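Local atomic coordinates of endo-1,3-beta-glucanase (Streptomyces sioyaensis, PDB entry 3DGT), a protein that hydrolyses internal beta-1,3 linkages of glucans through its family 16 glycoside hydrolase catalytic domain, the part described here. Residues F123-A128 and G141-M146. Residues are numbered along the deposited sequence; the frame is centred on the assembly and turned at random.
Sequences FWMLGA and GELDIM
Ile145 packs against the ring of Phe123. Its CD1 makes an off-centre CH-pi contact, 4.0 Å from the centroid of the Phe123 ring, and its CG2 touches Phe123 CE2. With Phe123 CG anti to the backbone N (chi1 160°), the ring reaches that branched side chain. Met125 SD lies 3.8 Å from Ile145 CD1 and also meets Leu143 CD1. Val102 and Met195 of the facing strands pack against this apolar side.

Between the backbones, Met125 and Leu143 form an antiparallel hydrogen-bonded pair. Gly127 N continues the bonding to Gly141 O. At the other end, Phe123 O accepts Met146 N at 3.0 Å and, weakly, Ile145 N. Phe123 N returns a bond to Met146 O.

Trp124, Glu142 and Asp144 occupy the polar side. The Glu142 carboxylate meets Trp124 obliquely at CE3 and CZ3, planes 36° apart, with OE2 3.3 Å from Trp124 CE3. Asp144 OD1 approaches Trp124 CB, and Glu142 OE2 is 2.5 Å from Asp144 OD1. Outside partners hold two polar ends: Trp137 binds Glu142 OE1, and Asn241 binds Trp124 NE1.

Ile145 and Met146 opposite Phe123 make a classic beta bulge. Glu142, Asp144 and the following Glu147 match the E-[ILV]-D-[IVAF]-x-E pattern of the catalytic strand in family 16 beta-jelly-roll glucanases.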
# COMPACT_ATOMS: atom_id res chain seq x y z
N PHE A 123 1.77 -0.66 0.35
CA PHE A 123 0.91 0.05 1.30
C PHE A 123 0.17 1.05 0.45
O PHE A 123 0.77 1.94 -0.15
CB PHE A 123 1.77 0.75 2.36
CG PHE A 123 1.09 1.89 3.09
CD1 PHE A 123 -0.13 1.70 3.73
CD2 PHE A 123 1.71 3.12 3.19
CE1 PHE A 123 -0.74 2.75 4.42
CE2 PHE A 123 1.12 4.17 3.89
CZ PHE A 123 -0.11 3.98 4.50
N TRP A 124 -1.14 0.90 0.35
CA TRP A 124 -1.88 1.61 -0.68
C TRP A 124 -3.34 1.83 -0.32
O TRP A 124 -3.83 1.37 0.73
CB TRP A 124 -1.69 0.91 -2.04
CG TRP A 124 -2.07 -0.55 -2.09
CD1 TRP A 124 -1.46 -1.59 -1.43
CD2 TRP A 124 -3.13 -1.13 -2.86
NE1 TRP A 124 -2.10 -2.78 -1.73
CE2 TRP A 124 -3.11 -2.53 -2.62
CE3 TRP A 124 -4.09 -0.60 -3.73
CZ2 TRP A 124 -4.03 -3.41 -3.22
CZ3 TRP A 124 -4.99 -1.47 -4.34
CH2 TRP A 124 -4.96 -2.86 -4.08
N MET A 125 -4.03 2.56 -1.18
CA MET A 125 -5.43 2.93 -0.96
C MET A 125 -6.22 2.68 -2.22
O MET A 125 -5.72 2.91 -3.33
CB MET A 125 -5.56 4.40 -0.60
CG MET A 125 -4.89 4.80 0.71
SD MET A 125 -4.76 6.59 0.91
CE MET A 125 -6.46 7.12 1.11
N LEU A 126 -7.46 2.23 -2.06
CA LEU A 126 -8.36 2.00 -3.18
C LEU A 126 -9.70 2.67 -2.90
O LEU A 126 -10.18 2.68 -1.76
CB LEU A 126 -8.50 0.48 -3.37
CG LEU A 126 -8.97 -0.13 -4.69
CD1 LEU A 126 -8.33 0.52 -5.91
CD2 LEU A 126 -8.66 -1.62 -4.63
N GLY A 127 -10.29 3.28 -3.93
CA GLY A 127 -11.56 3.98 -3.75
C GLY A 127 -12.65 3.06 -3.23
O GLY A 127 -12.79 1.92 -3.68
N ALA A 128 -13.45 3.58 -2.30
CA ALA A 128 -14.50 2.79 -1.64
C ALA A 128 -15.43 2.03 -2.61
O ALA A 128 -15.78 0.87 -2.32
CB ALA A 128 -15.31 3.67 -0.69
N GLY A 141 -10.01 5.06 -8.68
CA GLY A 141 -8.88 5.69 -8.00
C GLY A 141 -8.09 4.75 -7.12
O GLY A 141 -8.66 4.00 -6.30
N GLU A 142 -6.77 4.79 -7.28
CA GLU A 142 -5.83 4.05 -6.44
C GLU A 142 -4.67 4.95 -6.08
O GLU A 142 -4.09 5.60 -6.95
CB GLU A 142 -5.30 2.81 -7.17
CG GLU A 142 -4.29 2.01 -6.33
CD GLU A 142 -3.96 0.67 -6.92
OE1 GLU A 142 -4.82 0.08 -7.61
OE2 GLU A 142 -2.85 0.16 -6.66
N LEU A 143 -4.36 5.01 -4.79
CA LEU A 143 -3.21 5.77 -4.33
C LEU A 143 -2.20 4.81 -3.74
O LEU A 143 -2.42 4.26 -2.67
CB LEU A 143 -3.64 6.82 -3.30
CG LEU A 143 -4.77 7.77 -3.71
CD1 LEU A 143 -5.15 8.70 -2.56
CD2 LEU A 143 -4.40 8.58 -4.94
N ASP A 144 -1.13 4.58 -4.48
CA ASP A 144 -0.07 3.70 -4.02
C ASP A 144 0.95 4.52 -3.26
O ASP A 144 1.71 5.28 -3.84
CB ASP A 144 0.57 2.99 -5.22
CG ASP A 144 -0.41 2.10 -5.95
OD1 ASP A 144 -1.20 1.39 -5.27
OD2 ASP A 144 -0.39 2.07 -7.19
N ILE A 145 0.92 4.38 -1.93
CA ILE A 145 1.75 5.23 -1.06
C ILE A 145 3.18 4.69 -0.94
O ILE A 145 4.15 5.46 -0.86
CB ILE A 145 1.09 5.40 0.33
CG1 ILE A 145 -0.37 5.83 0.18
CG2 ILE A 145 1.88 6.40 1.20
CD1 ILE A 145 -1.13 5.86 1.51
N MET A 146 3.29 3.36 -0.92
CA MET A 146 4.58 2.69 -1.02
C MET A 146 4.40 1.41 -1.81
O MET A 146 3.53 0.59 -1.49
CB MET A 146 5.14 2.38 0.38
CG MET A 146 6.51 1.66 0.40
SD MET A 146 6.55 -0.10 -0.11
CE MET A 146 5.49 -0.83 1.13